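Local coordinates for DNA replication protein DnaC (Aquifex aeolicus, PDB 3ECC), which binds adenine nucleotide with magnesium, probably as an ATPase, and serves as a helicase loader in the initiation of bacterial DNA replication, at residues N16-T25 / N174-S182; I137-Q145 / I154-L162. All blocks are in the same frame, centred on the assembly; numbering follows the deposited sequence.

In the fold
Both contacts pack a helix against the parallel sheet of this P-loop nucleotide-binding protein, and both run up to the nucleotide at one end. Interaction 1 sets helix 17-31 on the edge strand 174-178 and brings the Q19 side chain to about 4 Å from the bound ADP. Interaction 2 sets helix 153-162 across the end of strand 136-141, where the side chain of N141 lies about 4 Å from the beryllium trifluoride. Their centres are 16 Å apart, with strand 40-45 between the two strands. They meet where V178 CG2 packs 3.8 Å from I154 CD1. In sequence, 137-145 and 154-162 are nested inside the loop closed by interaction 1.

Interaction 1. Residues N16-T25 / N174-S182; sequences NVSQNRALLT and NELLVIKGS
At the adenosine end of the nucleotide site, the N-terminal helix lies along the edge strand of the P-loop sheet; T25, A22 and S18 face the run from E175 to K180, and the end of Q19 reaches I179 and G181. Helix and strand segments run nearly antiparallel, at 151°, with axes 8.6 Å apart at closest approach.

L177 fills the middle of the interface. Its isobutyl group and the T25 side chain reach toward each other tip to tip, L177 CD2 lying 3.9 Å from T25 CB, while the CD1 branch comes within 4.4 Å of A22 CB. T25 is fixed in rotation by its own helix: with OG1 beside the backbone N (chi1 -54°), the hydroxyl donates to R21 O at 2.8 Å, from above the carbonyl plane. The T25 amide reaches that same oxygen from the opposite face. This turns T25 CG2 toward the strand, 3.5 Å from E175 OE1, where the glutamate arrives from the opposite direction.

One turn before A22, a small side chain meets the strand's continuation. S18 CB sits 3.6 Å from the K180 backbone N, and its OG is 3.8 Å from K180 CB. Q19 crosses I179 at about a right angle, its CG 4.0 Å from I179 CG2, and its amide ends beside G181 CA. Its OE1 is held by the backbone N of K15, while Y12 and P14 pack on the side chain beside the ADP.

No hydrogen bond joins the two segments; the contact is one of packing. Backbone bonds tie 174-182 to strand 40-45: E175 and L177 pair with T42, and I179 with V44. I179 also packs on F43 and on V49 of the P-loop, leaving 174-178 as the sheet edge overlaid by helix 17-31.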
loop_
_atom_site.group_PDB
_atom_site.type_symbol
_atom_site.label_atom_id
_atom_site.label_comp_id
_atom_site.label_asym_id
_atom_site.label_seq_id
_atom_site.Cartn_x
_atom_site.Cartn_y
_atom_site.Cartn_z
ATOM N N ASN A 16 13.063 -5.046 -15.892
ATOM C CA ASN A 16 14.118 -5.893 -15.332
ATOM C C ASN A 16 13.541 -7.113 -14.614
ATOM O O ASN A 16 12.325 -7.314 -14.587
ATOM C CB ASN A 16 15.052 -5.097 -14.401
ATOM C CG ASN A 16 14.368 -4.640 -13.129
ATOM O OD1 ASN A 16 13.417 -3.858 -13.160
ATOM N ND2 ASN A 16 14.870 -5.110 -11.994
ATOM N N VAL A 17 14.420 -7.930 -14.048
ATOM C CA VAL A 17 14.003 -9.135 -13.347
ATOM C C VAL A 17 13.041 -8.818 -12.192
ATOM O O VAL A 17 12.015 -9.490 -12.027
ATOM C CB VAL A 17 15.229 -9.952 -12.847
ATOM C CG1 VAL A 17 14.777 -11.142 -12.025
ATOM C CG2 VAL A 17 16.072 -10.426 -14.027
ATOM N N SER A 18 13.366 -7.782 -11.415
ATOM C CA SER A 18 12.533 -7.346 -10.280
ATOM C C SER A 18 11.098 -7.071 -10.699
ATOM O O SER A 18 10.155 -7.550 -10.065
ATOM C CB SER A 18 13.108 -6.081 -9.625
ATOM O OG SER A 18 14.111 -6.390 -8.680
ATOM N N GLN A 19 10.940 -6.288 -11.766
ATOM C CA GLN A 19 9.625 -5.881 -12.244
ATOM C C GLN A 19 8.844 -7.054 -12.823
ATOM O O GLN A 19 7.614 -7.060 -12.805
ATOM C CB GLN A 19 9.764 -4.771 -13.289
ATOM C CG GLN A 19 10.084 -3.413 -12.700
ATOM C CD GLN A 19 10.577 -2.419 -13.739
ATOM O OE1 GLN A 19 9.951 -2.232 -14.787
ATOM N NE2 GLN A 19 11.703 -1.763 -13.443
ATOM N N ASN A 20 9.569 -8.041 -13.342
ATOM C CA ASN A 20 8.955 -9.223 -13.929
ATOM C C ASN A 20 8.398 -10.180 -12.883
ATOM O O ASN A 20 7.315 -10.730 -13.056
ATOM C CB ASN A 20 9.944 -9.958 -14.839
ATOM C CG ASN A 20 9.318 -11.166 -15.511
ATOM O OD1 ASN A 20 8.501 -11.029 -16.428
ATOM N ND2 ASN A 20 9.676 -12.355 -15.041
ATOM N N ARG A 21 9.144 -10.378 -11.804
ATOM C CA ARG A 21 8.696 -11.260 -10.731
ATOM C C ARG A 21 7.514 -10.657 -9.983
ATOM O O ARG A 21 6.583 -11.366 -9.601
ATOM C CB ARG A 21 9.841 -11.571 -9.767
ATOM C CG ARG A 21 10.986 -12.326 -10.408
ATOM C CD ARG A 21 11.816 -13.027 -9.369
ATOM N NE ARG A 21 13.208 -12.583 -9.436
ATOM C CZ ARG A 21 13.757 -11.710 -8.590
ATOM N NH1 ARG A 21 13.038 -11.187 -7.598
ATOM N NH2 ARG A 21 15.030 -11.358 -8.739
ATOM N N ALA A 22 7.558 -9.343 -9.788
ATOM C CA ALA A 22 6.450 -8.621 -9.187
ATOM C C ALA A 22 5.174 -8.809 -10.001
ATOM O O ALA A 22 4.113 -9.076 -9.444
ATOM C CB ALA A 22 6.788 -7.152 -9.058
ATOM N N LEU A 23 5.283 -8.685 -11.321
ATOM C CA LEU A 23 4.125 -8.834 -12.208
ATOM C C LEU A 23 3.503 -10.223 -12.098
ATOM O O LEU A 23 2.280 -10.356 -12.039
ATOM C CB LEU A 23 4.496 -8.508 -13.666
ATOM C CG LEU A 23 3.448 -8.741 -14.765
ATOM C CD1 LEU A 23 2.198 -7.889 -14.544
ATOM C CD2 LEU A 23 4.038 -8.480 -16.148
ATOM N N LEU A 24 4.347 -11.251 -12.059
ATOM C CA LEU A 24 3.868 -12.630 -11.945
ATOM C C LEU A 24 3.274 -12.893 -10.559
ATOM O O LEU A 24 2.262 -13.580 -10.432
ATOM C CB LEU A 24 4.989 -13.637 -12.264
ATOM C CG LEU A 24 5.577 -13.602 -13.691
ATOM C CD1 LEU A 24 6.833 -14.452 -13.801
ATOM C CD2 LEU A 24 4.557 -13.995 -14.770
ATOM N N THR A 25 3.890 -12.317 -9.531
ATOM C CA THR A 25 3.376 -12.434 -8.173
ATOM C C THR A 25 2.049 -11.687 -7.990
ATOM O O THR A 25 1.201 -12.109 -7.202
ATOM C CB THR A 25 4.395 -11.952 -7.129
ATOM O OG1 THR A 25 5.632 -12.650 -7.307
ATOM C CG2 THR A 25 3.878 -12.220 -5.729
ATOM N N ASN A 174 1.121 -8.910 4.619
ATOM C CA ASN A 174 1.518 -8.665 3.239
ATOM C C ASN A 174 2.726 -9.469 2.782
ATOM O O ASN A 174 3.554 -9.883 3.591
ATOM C CB ASN A 174 1.750 -7.167 3.007
ATOM C CG ASN A 174 0.458 -6.396 2.907
ATOM O OD1 ASN A 174 -0.619 -6.932 3.160
ATOM N ND2 ASN A 174 0.555 -5.130 2.528
ATOM N N GLU A 175 2.809 -9.699 1.477
ATOM C CA GLU A 175 4.019 -10.234 0.882
ATOM C C GLU A 175 4.891 -9.088 0.373
ATOM O O GLU A 175 4.393 -8.150 -0.248
ATOM C CB GLU A 175 3.674 -11.189 -0.257
ATOM C CG GLU A 175 4.594 -12.396 -0.329
ATOM C CD GLU A 175 4.719 -12.942 -1.735
ATOM O OE1 GLU A 175 3.667 -13.257 -2.345
ATOM O OE2 GLU A 175 5.864 -13.052 -2.231
ATOM N N LEU A 176 6.190 -9.162 0.644
ATOM C CA LEU A 176 7.103 -8.088 0.267
ATOM C C LEU A 176 7.632 -8.270 -1.154
ATOM O O LEU A 176 8.119 -9.340 -1.512
ATOM C CB LEU A 176 8.267 -7.992 1.257
ATOM C CG LEU A 176 9.110 -6.708 1.216
ATOM C CD1 LEU A 176 8.506 -5.623 2.119
ATOM C CD2 LEU A 176 10.565 -6.993 1.601
ATOM N N LEU A 177 7.541 -7.212 -1.952
ATOM C CA LEU A 177 8.081 -7.227 -3.307
ATOM C C LEU A 177 9.017 -6.047 -3.544
ATOM O O LEU A 177 8.577 -4.919 -3.740
ATOM C CB LEU A 177 6.950 -7.224 -4.345
ATOM C CG LEU A 177 6.122 -8.510 -4.508
ATOM C CD1 LEU A 177 4.836 -8.223 -5.269
ATOM C CD2 LEU A 177 6.912 -9.623 -5.198
ATOM N N VAL A 178 10.315 -6.307 -3.521
ATOM C CA VAL A 178 11.265 -5.248 -3.785
ATOM C C VAL A 178 11.401 -4.988 -5.271
ATOM O O VAL A 178 11.496 -5.919 -6.072
ATOM C CB VAL A 178 12.627 -5.544 -3.193
ATOM C CG1 VAL A 178 13.546 -4.364 -3.408
ATOM C CG2 VAL A 178 12.482 -5.830 -1.721
ATOM N N ILE A 179 11.397 -3.711 -5.635
ATOM C CA ILE A 179 11.498 -3.300 -7.026
ATOM C C ILE A 179 12.723 -2.424 -7.213
ATOM O O ILE A 179 12.886 -1.411 -6.531
ATOM C CB ILE A 179 10.238 -2.553 -7.463
ATOM C CG1 ILE A 179 9.020 -3.443 -7.252
ATOM C CG2 ILE A 179 10.343 -2.119 -8.909
ATOM C CD1 ILE A 179 7.760 -2.790 -7.647
ATOM N N LYS A 180 13.592 -2.830 -8.134
ATOM C CA LYS A 180 14.922 -2.247 -8.223
ATOM C C LYS A 180 15.259 -1.677 -9.593
ATOM O O LYS A 180 16.386 -1.799 -10.062
ATOM C CB LYS A 180 15.978 -3.261 -7.786
ATOM C CG LYS A 180 15.905 -3.594 -6.315
ATOM C CD LYS A 180 17.281 -3.912 -5.737
ATOM C CE LYS A 180 17.719 -5.335 -6.076
ATOM N NZ LYS A 180 17.076 -6.351 -5.185
ATOM N N GLY A 181 14.291 -1.032 -10.229
ATOM C CA GLY A 181 14.558 -0.345 -11.494
ATOM C C GLY A 181 15.526 0.821 -11.324
ATOM O O GLY A 181 15.659 1.378 -10.232
ATOM N N SER A 182 16.207 1.197 -12.399
ATOM C CA SER A 182 17.186 2.275 -12.312
ATOM C C SER A 182 16.871 3.401 -13.293
ATOM O O SER A 182 16.257 3.182 -14.340
ATOM C CB SER A 182 18.599 1.746 -12.558
ATOM O OG SER A 182 19.544 2.397 -11.722
#

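Interaction 2. Residues I137-Q145 / I154-L162; sequences IITTNYSLQ and ISADLASRL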
loop_
_atom_site.group_PDB
_atom_site.type_symbol
_atom_site.label_atom_id
_atom_site.label_comp_id
_atom_site.label_asym_id
_atom_site.label_seq_id
_atom_site.Cartn_x
_atom_site.Cartn_y
_atom_site.Cartn_z
ATOM N N ILE A 137 -2.879 -2.885 0.369
ATOM C CA ILE A 137 -1.659 -2.780 -0.415
ATOM C C ILE A 137 -0.910 -1.500 -0.077
ATOM O O ILE A 137 -1.509 -0.442 0.091
ATOM C CB ILE A 137 -1.957 -2.847 -1.925
ATOM C CG1 ILE A 137 -2.690 -4.153 -2.256
ATOM C CG2 ILE A 137 -0.662 -2.717 -2.732
ATOM C CD1 ILE A 137 -3.321 -4.189 -3.643
ATOM N N ILE A 138 0.405 -1.607 0.033
ATOM C CA ILE A 138 1.230 -0.490 0.470
ATOM C C ILE A 138 2.373 -0.284 -0.509
ATOM O O ILE A 138 2.947 -1.242 -1.009
ATOM C CB ILE A 138 1.817 -0.756 1.884
ATOM C CG1 ILE A 138 0.713 -0.774 2.942
ATOM C CG2 ILE A 138 2.900 0.269 2.231
ATOM C CD1 ILE A 138 1.101 -1.495 4.205
ATOM N N THR A 139 2.679 0.971 -0.811
ATOM C CA THR A 139 3.932 1.300 -1.484
ATOM C C THR A 139 4.730 2.224 -0.588
ATOM O O THR A 139 4.176 3.122 0.048
ATOM C CB THR A 139 3.731 1.952 -2.875
ATOM O OG1 THR A 139 3.354 3.326 -2.728
ATOM C CG2 THR A 139 2.668 1.212 -3.669
ATOM N N THR A 140 6.030 1.987 -0.517
ATOM C CA THR A 140 6.870 2.712 0.412
ATOM C C THR A 140 8.267 2.942 -0.154
ATOM O O THR A 140 8.737 2.200 -1.027
ATOM C CB THR A 140 6.952 1.987 1.793
ATOM O OG1 THR A 140 7.685 2.796 2.720
ATOM C CG2 THR A 140 7.618 0.616 1.658
ATOM N N ASN A 141 8.929 3.969 0.353
ATOM C CA ASN A 141 10.277 4.272 -0.071
ATOM C C ASN A 141 11.353 3.567 0.748
ATOM O O ASN A 141 11.280 3.519 1.971
ATOM C CB ASN A 141 10.498 5.769 -0.035
ATOM C CG ASN A 141 10.816 6.316 -1.386
ATOM O OD1 ASN A 141 11.848 5.989 -1.970
ATOM N ND2 ASN A 141 9.921 7.136 -1.919
ATOM N N TYR A 142 12.351 3.021 0.059
ATOM C CA TYR A 142 13.534 2.484 0.721
ATOM C C TYR A 142 14.769 3.310 0.370
ATOM O O TYR A 142 15.110 3.470 -0.811
ATOM C CB TYR A 142 13.753 1.014 0.363
ATOM C CG TYR A 142 14.849 0.343 1.173
ATOM C CD1 TYR A 142 14.938 0.526 2.558
ATOM C CD2 TYR A 142 15.778 -0.498 0.562
ATOM C CE1 TYR A 142 15.948 -0.087 3.304
ATOM C CE2 TYR A 142 16.783 -1.126 1.301
ATOM C CZ TYR A 142 16.865 -0.916 2.669
ATOM O OH TYR A 142 17.859 -1.539 3.403
ATOM N N SER A 143 15.426 3.839 1.407
ATOM C CA SER A 143 16.571 4.748 1.249
ATOM C C SER A 143 17.874 4.044 0.821
ATOM O O SER A 143 18.197 3.999 -0.374
ATOM C CB SER A 143 16.789 5.572 2.532
ATOM O OG SER A 143 16.836 4.743 3.686
ATOM N N LEU A 144 18.611 3.501 1.795
ATOM C CA LEU A 144 19.910 2.848 1.538
ATOM C C LEU A 144 19.785 1.672 0.550
ATOM O O LEU A 144 18.772 0.959 0.547
ATOM C CB LEU A 144 20.564 2.404 2.861
ATOM C CG LEU A 144 20.693 3.464 3.974
ATOM C CD1 LEU A 144 20.362 2.878 5.352
ATOM C CD2 LEU A 144 22.075 4.140 3.984
ATOM N N GLN A 145 20.819 1.470 -0.277
ATOM C CA GLN A 145 20.701 0.609 -1.472
ATOM C C GLN A 145 20.955 -0.906 -1.308
ATOM O O GLN A 145 20.046 -1.710 -1.539
ATOM C CB GLN A 145 21.501 1.184 -2.645
ATOM C CG GLN A 145 20.781 2.308 -3.360
ATOM C CD GLN A 145 20.827 2.159 -4.876
ATOM O OE1 GLN A 145 21.858 2.409 -5.509
ATOM N NE2 GLN A 145 19.700 1.757 -5.466
ATOM N N ILE A 154 14.720 -3.011 5.596
ATOM C CA ILE A 154 13.472 -2.498 5.001
ATOM C C ILE A 154 12.374 -2.469 6.071
ATOM O O ILE A 154 11.371 -1.766 5.938
ATOM C CB ILE A 154 13.015 -3.369 3.790
ATOM C CG1 ILE A 154 13.906 -3.106 2.567
ATOM C CG2 ILE A 154 11.547 -3.121 3.459
ATOM C CD1 ILE A 154 13.769 -4.132 1.465
ATOM N N SER A 155 12.594 -3.240 7.136
ATOM C CA SER A 155 11.703 -3.289 8.288
ATOM C C SER A 155 12.090 -2.302 9.414
ATOM O O SER A 155 11.217 -1.687 10.029
ATOM C CB SER A 155 11.647 -4.720 8.826
ATOM O OG SER A 155 11.407 -5.640 7.771
ATOM N N ALA A 156 13.394 -2.162 9.677
ATOM C CA ALA A 156 13.904 -1.223 10.696
ATOM C C ALA A 156 13.898 0.240 10.221
ATOM O O ALA A 156 13.729 1.164 11.020
ATOM C CB ALA A 156 15.312 -1.636 11.163
ATOM N N ASP A 157 14.096 0.440 8.921
ATOM C CA ASP A 157 13.979 1.758 8.310
ATOM C C ASP A 157 12.523 2.213 8.296
ATOM O O ASP A 157 12.225 3.368 8.579
ATOM C CB ASP A 157 14.540 1.730 6.891
ATOM C CG ASP A 157 14.674 3.112 6.282
ATOM O OD1 ASP A 157 15.414 3.959 6.836
ATOM O OD2 ASP A 157 14.065 3.335 5.217
ATOM N N LEU A 158 11.619 1.293 7.971
ATOM C CA LEU A 158 10.181 1.536 8.078
ATOM C C LEU A 158 9.715 1.727 9.511
ATOM O O LEU A 158 8.879 2.583 9.790
ATOM C CB LEU A 158 9.396 0.380 7.455
ATOM C CG LEU A 158 8.633 0.630 6.153
ATOM C CD1 LEU A 158 7.429 1.564 6.381
ATOM C CD2 LEU A 158 9.568 1.155 5.056
ATOM N N ALA A 159 10.257 0.913 10.413
ATOM C CA ALA A 159 9.895 0.964 11.825
ATOM C C ALA A 159 10.353 2.250 12.492
ATOM O O ALA A 159 9.791 2.659 13.505
ATOM C CB ALA A 159 10.465 -0.234 12.558
ATOM N N SER A 160 11.377 2.883 11.925
ATOM C CA SER A 160 11.914 4.117 12.485
ATOM C C SER A 160 10.892 5.246 12.421
ATOM O O SER A 160 10.835 6.091 13.315
ATOM C CB SER A 160 13.200 4.519 11.764
ATOM O OG SER A 160 12.946 4.792 10.399
ATOM N N ARG A 161 10.081 5.248 11.366
ATOM C CA ARG A 161 9.111 6.317 11.147
ATOM C C ARG A 161 7.667 5.913 11.425
ATOM O O ARG A 161 6.773 6.755 11.403
ATOM C CB ARG A 161 9.245 6.889 9.732
ATOM C CG ARG A 161 9.485 5.854 8.648
ATOM C CD ARG A 161 10.069 6.495 7.386
ATOM N NE ARG A 161 9.923 5.629 6.210
ATOM C CZ ARG A 161 10.937 5.082 5.534
ATOM N NH1 ARG A 161 12.194 5.318 5.898
ATOM N NH2 ARG A 161 10.691 4.299 4.488
ATOM N N LEU A 162 7.443 4.627 11.688
ATOM C CA LEU A 162 6.091 4.106 11.922
ATOM C C LEU A 162 5.965 3.389 13.252
ATOM O O LEU A 162 4.884 3.341 13.832
ATOM C CB LEU A 162 5.668 3.152 10.799
ATOM C CG LEU A 162 5.248 3.696 9.431
ATOM C CD1 LEU A 162 4.634 2.583 8.595
ATOM C CD2 LEU A 162 4.268 4.840 9.584
#
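I154 lays its CG1 methylene over the centre of one face of the Y142 ring, 3.5 Å from the centroid, a CH-pi contact. The two side chains cross at about a right angle. Y142 CG is anti to the backbone N (chi1 -172°), which carries the ring back from the strand end to the first turn of the helix segment. At the ring's edge sits the D157 carboxylate, turned 72° from the ring plane, with OD2 4.0 Å from Y142 CD1.

T140 meets the next turn of the helix: its OG1 lies 3.4 Å from L158 CD2. Beyond it R161, extended from CG to NE, brings NH2 to N141 O at 2.7 Å, a weak bond bent to 120°. T140 OG1 lies in the plane of the guanidinium, at its edge.

In the second shell, R161 NH1 forms a salt bridge with D157 OD2, at 2.8 Å, one helical turn back. The carboxylate also takes a weak, long bond from S143 OG. Behind the helix, L158 packs on V167 of helix 164-173. Y142 and I154 both touch V44 of strand 40-45.

Charge pairing within the helix thus probably steadies the guanidinium that reaches the carbonyl of N141, the residue whose side chain touches the beryllium trifluoride. The link to N141 is weak and bent and ends on its backbone oxygen, so any coupling to the beryllium trifluoride site would be indirect.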